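Local coordinates for Thiol:disulfide interchange protein DsbA (Neisseria meningitidis serogroup B, PDB 2ZNM) that probably acts as a thiol:disulfide oxidoreductase of the bacterial periplasm, with a thioredoxin fold and a redox-active cysteine pair, at residues F29-D41 / Q86-Q98. Sequence-based numbering, arbitrary orientation.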
loop_
_atom_site.group_PDB
_atom_site.type_symbol
_atom_site.label_atom_id
_atom_site.label_comp_id
_atom_site.label_asym_id
_atom_site.label_seq_id
_atom_site.Cartn_x
_atom_site.Cartn_y
_atom_site.Cartn_z
ATOM N N PHE A 29 3.627 1.845 -1.727
ATOM C CA PHE A 29 3.239 2.785 -0.647
ATOM C C PHE A 29 2.126 3.705 -1.129
ATOM O O PHE A 29 2.233 4.303 -2.203
ATOM C CB PHE A 29 4.425 3.621 -0.152
ATOM C CG PHE A 29 5.498 2.811 0.524
ATOM C CD1 PHE A 29 6.545 2.278 -0.212
ATOM C CD2 PHE A 29 5.452 2.575 1.896
ATOM C CE1 PHE A 29 7.529 1.526 0.415
ATOM C CE2 PHE A 29 6.422 1.826 2.520
ATOM C CZ PHE A 29 7.465 1.305 1.791
ATOM N N PHE A 30 1.067 3.814 -0.326
ATOM C CA PHE A 30 -0.141 4.536 -0.706
ATOM C C PHE A 30 -0.710 5.333 0.478
ATOM O O PHE A 30 -0.244 5.214 1.617
ATOM C CB PHE A 30 -1.205 3.541 -1.195
ATOM C CG PHE A 30 -1.954 2.854 -0.079
ATOM C CD1 PHE A 30 -1.382 1.815 0.620
ATOM C CD2 PHE A 30 -3.238 3.274 0.283
ATOM C CE1 PHE A 30 -2.054 1.200 1.654
ATOM C CE2 PHE A 30 -3.914 2.664 1.314
ATOM C CZ PHE A 30 -3.318 1.618 2.000
ATOM N N GLY A 31 -1.731 6.137 0.191
ATOM C CA GLY A 31 -2.502 6.821 1.213
ATOM C C GLY A 31 -3.968 6.735 0.869
ATOM O O GLY A 31 -4.326 6.684 -0.305
ATOM N N TYR A 32 -4.825 6.719 1.885
ATOM C CA TYR A 32 -6.278 6.803 1.675
ATOM C C TYR A 32 -6.748 8.187 1.202
ATOM O O TYR A 32 -7.939 8.387 0.904
ATOM C CB TYR A 32 -7.024 6.399 2.939
ATOM C CG TYR A 32 -7.032 4.916 3.208
ATOM C CD1 TYR A 32 -7.694 4.032 2.346
ATOM C CD2 TYR A 32 -6.403 4.392 4.333
ATOM C CE1 TYR A 32 -7.709 2.664 2.591
ATOM C CE2 TYR A 32 -6.409 3.022 4.591
ATOM C CZ TYR A 32 -7.069 2.168 3.717
ATOM O OH TYR A 32 -7.086 0.821 3.971
ATOM N N PHE A 33 -5.821 9.145 1.155
ATOM C CA PHE A 33 -6.101 10.473 0.618
ATOM C C PHE A 33 -5.769 10.556 -0.882
ATOM O O PHE A 33 -5.847 11.645 -1.471
ATOM C CB PHE A 33 -5.288 11.520 1.388
ATOM C CG PHE A 33 -3.873 11.109 1.598
ATOM C CD1 PHE A 33 -2.978 11.088 0.531
ATOM C CD2 PHE A 33 -3.442 10.685 2.849
ATOM C CE1 PHE A 33 -1.676 10.667 0.718
ATOM C CE2 PHE A 33 -2.158 10.276 3.036
ATOM C CZ PHE A 33 -1.269 10.257 1.977
ATOM N N CYS A 34 -5.362 9.426 -1.479
ATOM C CA CYS A 34 -5.146 9.328 -2.926
ATOM C C CYS A 34 -6.513 9.229 -3.586
ATOM O O CYS A 34 -7.286 8.333 -3.264
ATOM C CB CYS A 34 -4.288 8.102 -3.297
ATOM S SG CYS A 34 -2.559 8.054 -2.653
ATOM N N VAL A 35 -6.825 10.152 -4.490
ATOM C CA VAL A 35 -8.183 10.242 -5.030
ATOM C C VAL A 35 -8.350 9.432 -6.316
ATOM O O VAL A 35 -7.715 9.702 -7.345
ATOM C CB VAL A 35 -8.682 11.712 -5.184
ATOM C CG1 VAL A 35 -10.127 11.758 -5.726
ATOM C CG2 VAL A 35 -8.601 12.428 -3.841
ATOM N N HIS A 36 -9.211 8.423 -6.217
ATOM C CA HIS A 36 -9.498 7.505 -7.307
ATOM C C HIS A 36 -10.961 7.606 -7.626
ATOM O O HIS A 36 -11.796 7.659 -6.721
ATOM C CB HIS A 36 -9.171 6.073 -6.895
ATOM C CG HIS A 36 -7.753 5.883 -6.466
ATOM N ND1 HIS A 36 -7.407 5.508 -5.186
ATOM C CD2 HIS A 36 -6.590 6.013 -7.150
ATOM C CE1 HIS A 36 -6.092 5.431 -5.093
ATOM N NE2 HIS A 36 -5.572 5.724 -6.273
ATOM N N CYS A 37 -11.282 7.591 -8.914
ATOM C CA CYS A 37 -12.657 7.779 -9.338
ATOM C C CYS A 37 -13.646 6.683 -8.890
ATOM O O CYS A 37 -14.850 6.951 -8.782
ATOM C CB CYS A 37 -12.728 8.053 -10.850
ATOM S SG CYS A 37 -12.772 6.597 -11.920
ATOM N N HIS A 38 -13.171 5.464 -8.632
ATOM C CA HIS A 38 -14.093 4.427 -8.146
ATOM C C HIS A 38 -13.781 3.956 -6.724
ATOM O O HIS A 38 -14.268 2.907 -6.314
ATOM C CB HIS A 38 -14.178 3.212 -9.103
ATOM C CG HIS A 38 -14.718 3.532 -10.466
ATOM N ND1 HIS A 38 -16.023 3.919 -10.684
ATOM C CD2 HIS A 38 -14.127 3.501 -11.683
ATOM C CE1 HIS A 38 -16.207 4.130 -11.973
ATOM N NE2 HIS A 38 -15.072 3.877 -12.602
ATOM N N HIS A 39 -12.986 4.733 -5.983
ATOM C CA HIS A 39 -12.572 4.393 -4.603
ATOM C C HIS A 39 -11.739 3.104 -4.548
ATOM O O HIS A 39 -11.799 2.347 -3.572
ATOM C CB HIS A 39 -13.769 4.297 -3.641
ATOM C CG HIS A 39 -14.702 5.468 -3.702
ATOM N ND1 HIS A 39 -14.486 6.631 -2.993
ATOM C CD2 HIS A 39 -15.861 5.651 -4.376
ATOM C CE1 HIS A 39 -15.470 7.483 -3.237
ATOM N NE2 HIS A 39 -16.316 6.912 -4.073
ATOM N N PHE A 40 -10.977 2.850 -5.603
ATOM C CA PHE A 40 -9.950 1.813 -5.582
ATOM C C PHE A 40 -8.827 2.251 -6.509
ATOM O O PHE A 40 -9.067 2.957 -7.491
ATOM C CB PHE A 40 -10.509 0.421 -5.953
ATOM C CG PHE A 40 -10.862 0.268 -7.414
ATOM C CD1 PHE A 40 -9.914 -0.188 -8.331
ATOM C CD2 PHE A 40 -12.133 0.582 -7.872
ATOM C CE1 PHE A 40 -10.237 -0.316 -9.680
ATOM C CE2 PHE A 40 -12.468 0.451 -9.225
ATOM C CZ PHE A 40 -11.520 0.007 -10.128
ATOM N N ASP A 41 -7.609 1.842 -6.171
ATOM C CA ASP A 41 -6.414 2.103 -6.972
ATOM C C ASP A 41 -6.390 1.293 -8.291
ATOM O O ASP A 41 -6.262 0.072 -8.273
ATOM C CB ASP A 41 -5.188 1.777 -6.119
ATOM C CG ASP A 41 -3.910 2.286 -6.711
ATOM O OD1 ASP A 41 -3.045 2.691 -5.943
ATOM O OD2 ASP A 41 -3.743 2.271 -7.939
ATOM N N GLN A 86 -14.112 -5.496 0.356
ATOM C CA GLN A 86 -15.400 -5.180 0.979
ATOM C C GLN A 86 -15.328 -3.843 1.719
ATOM O O GLN A 86 -16.340 -3.167 1.872
ATOM C CB GLN A 86 -15.819 -6.286 1.960
ATOM C CG GLN A 86 -16.185 -7.642 1.342
ATOM C CD GLN A 86 -14.982 -8.436 0.829
ATOM O OE1 GLN A 86 -15.106 -9.233 -0.111
ATOM N NE2 GLN A 86 -13.819 -8.233 1.445
ATOM N N ALA A 87 -14.129 -3.464 2.164
ATOM C CA ALA A 87 -13.964 -2.345 3.097
ATOM C C ALA A 87 -13.209 -1.139 2.561
ATOM O O ALA A 87 -13.570 -0.006 2.886
ATOM C CB ALA A 87 -13.330 -2.818 4.411
ATOM N N ASN A 88 -12.170 -1.356 1.758
ATOM C CA ASN A 88 -11.343 -0.231 1.299
ATOM C C ASN A 88 -12.133 0.858 0.564
ATOM O O ASN A 88 -11.872 2.045 0.787
ATOM C CB ASN A 88 -10.179 -0.694 0.414
ATOM C CG ASN A 88 -8.958 -1.065 1.197
ATOM O OD1 ASN A 88 -8.665 -0.491 2.246
ATOM N ND2 ASN A 88 -8.204 -2.009 0.671
ATOM N N PRO A 89 -13.079 0.469 -0.319
ATOM C CA PRO A 89 -13.838 1.522 -1.005
ATOM C C PRO A 89 -14.500 2.512 -0.041
ATOM O O PRO A 89 -14.366 3.736 -0.229
ATOM C CB PRO A 89 -14.887 0.730 -1.824
ATOM C CG PRO A 89 -14.228 -0.587 -2.088
ATOM C CD PRO A 89 -13.480 -0.878 -0.789
ATOM N N ALA A 90 -15.186 1.979 0.975
ATOM C CA ALA A 90 -15.766 2.768 2.073
ATOM C C ALA A 90 -14.722 3.530 2.915
ATOM O O ALA A 90 -15.031 4.568 3.479
ATOM C CB ALA A 90 -16.629 1.874 2.973
ATOM N N VAL A 91 -13.493 3.025 2.997
ATOM C CA VAL A 91 -12.433 3.733 3.719
ATOM C C VAL A 91 -11.933 4.952 2.918
ATOM O O VAL A 91 -11.867 6.069 3.447
ATOM C CB VAL A 91 -11.255 2.807 4.124
ATOM C CG1 VAL A 91 -10.171 3.601 4.845
ATOM C CG2 VAL A 91 -11.742 1.657 5.003
ATOM N N PHE A 92 -11.583 4.752 1.650
ATOM C CA PHE A 92 -11.261 5.891 0.790
ATOM C C PHE A 92 -12.316 6.994 0.890
ATOM O O PHE A 92 -11.978 8.169 1.056
ATOM C CB PHE A 92 -11.120 5.450 -0.672
ATOM C CG PHE A 92 -9.803 4.808 -0.988
ATOM C CD1 PHE A 92 -8.681 5.591 -1.244
ATOM C CD2 PHE A 92 -9.688 3.429 -1.054
ATOM C CE1 PHE A 92 -7.464 5.010 -1.546
ATOM C CE2 PHE A 92 -8.471 2.836 -1.343
ATOM C CZ PHE A 92 -7.357 3.628 -1.590
ATOM N N LYS A 93 -13.591 6.608 0.798
ATOM C CA LYS A 93 -14.692 7.557 0.690
ATOM C C LYS A 93 -14.832 8.384 1.959
ATOM O O LYS A 93 -15.173 9.562 1.902
ATOM C CB LYS A 93 -16.000 6.821 0.395
ATOM C CG LYS A 93 -17.228 7.732 0.282
ATOM C CD LYS A 93 -18.453 6.987 -0.205
ATOM C CE LYS A 93 -19.712 7.568 0.380
ATOM N NZ LYS A 93 -20.919 7.089 -0.385
ATOM N N ALA A 94 -14.590 7.748 3.099
ATOM C CA ALA A 94 -14.685 8.396 4.395
ATOM C C ALA A 94 -13.532 9.404 4.533
ATOM O O ALA A 94 -13.727 10.518 4.992
ATOM C CB ALA A 94 -14.638 7.345 5.495
ATOM N N VAL A 95 -12.338 8.997 4.112
ATOM C CA VAL A 95 -11.175 9.867 4.099
ATOM C C VAL A 95 -11.402 11.056 3.132
ATOM O O VAL A 95 -11.121 12.205 3.499
ATOM C CB VAL A 95 -9.872 9.054 3.825
ATOM C CG1 VAL A 95 -8.656 9.959 3.702
ATOM C CG2 VAL A 95 -9.630 8.035 4.948
ATOM N N TYR A 96 -11.971 10.786 1.945
ATOM C CA TYR A 96 -12.306 11.835 0.955
ATOM C C TYR A 96 -13.288 12.880 1.461
ATOM O O TYR A 96 -13.151 14.059 1.162
ATOM C CB TYR A 96 -12.921 11.261 -0.325
ATOM C CG TYR A 96 -12.068 10.327 -1.162
ATOM C CD1 TYR A 96 -10.711 10.118 -0.888
ATOM C CD2 TYR A 96 -12.625 9.664 -2.258
ATOM C CE1 TYR A 96 -9.948 9.246 -1.674
ATOM C CE2 TYR A 96 -11.864 8.804 -3.041
ATOM C CZ TYR A 96 -10.537 8.597 -2.743
ATOM O OH TYR A 96 -9.803 7.738 -3.527
ATOM N N GLU A 97 -14.309 12.448 2.185
ATOM C CA GLU A 97 -15.375 13.363 2.602
ATOM C C GLU A 97 -14.957 14.295 3.742
ATOM O O GLU A 97 -15.483 15.400 3.875
ATOM C CB GLU A 97 -16.632 12.566 2.960
ATOM C CG GLU A 97 -17.193 11.759 1.772
ATOM C CD GLU A 97 -18.612 11.287 1.994
ATOM O OE1 GLU A 97 -18.950 10.965 3.154
ATOM O OE2 GLU A 97 -19.393 11.247 1.011
ATOM N N GLN A 98 -14.004 13.825 4.554
ATOM C CA GLN A 98 -13.432 14.578 5.690
ATOM C C GLN A 98 -14.440 14.990 6.782
ATOM O O GLN A 98 -14.155 15.893 7.581
ATOM C CB GLN A 98 -12.651 15.810 5.207
ATOM C CG GLN A 98 -11.414 15.510 4.399
ATOM C CD GLN A 98 -10.542 16.746 4.193
ATOM O OE1 GLN A 98 -10.807 17.579 3.318
ATOM N NE2 GLN A 98 -9.492 16.867 5.004
#
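The phenol oxygen of Tyr96 is gripped twice by the loop: Tyr96 OH donates to Cys34 O at 2.6 Å, on a lone pair in the carbonyl plane, and His36 N donates back to Tyr96 OH at 2.8 Å. A tyrosine suits this place because its hydroxyl can give and take at once, tying two polar backbone atoms of the loop to the helix, while one ring face receives Val35 CG2. One turn back along the helix, with CG anti to the carbonyl carbon (chi1 -79°), Phe92 holds its ring where Tyr32 CD1 comes over the centre of one face, an edge-to-face pair with planes 71° apart; the edge of His36 is turned toward the Phe92 face in an offset edge-to-face pair. Tyr32 is itself sandwiched: Val91 CG1 makes a CH-pi contact 3.4 Å from its ring centroid, and Phe30 CE2 lies over the opposite face. Tyrosine fits here too, offering its faces to apolar groups while Tyr32 OH donates to Asn88 OD1 at 2.7 Å. Farther along the loop, the His39 and Tyr96 rings meet rim to rim, with His39 ND1 3.4 Å from Tyr96 CE2. Pro89 CA makes a CA-H...O contact with His39 O; proline has no N-H for the turn before, in keeping with the helix kink there. Val91 also touches Trp111 of helix 105-113. Segment 29-41 carries the CXXC motif Cys34-Val35-His36-Cys37, predicted to be redox-active but without its disulfide here, and its packing on helix 84-97 joins the thioredoxin fold to the helical insertion characteristic of DsbA proteins.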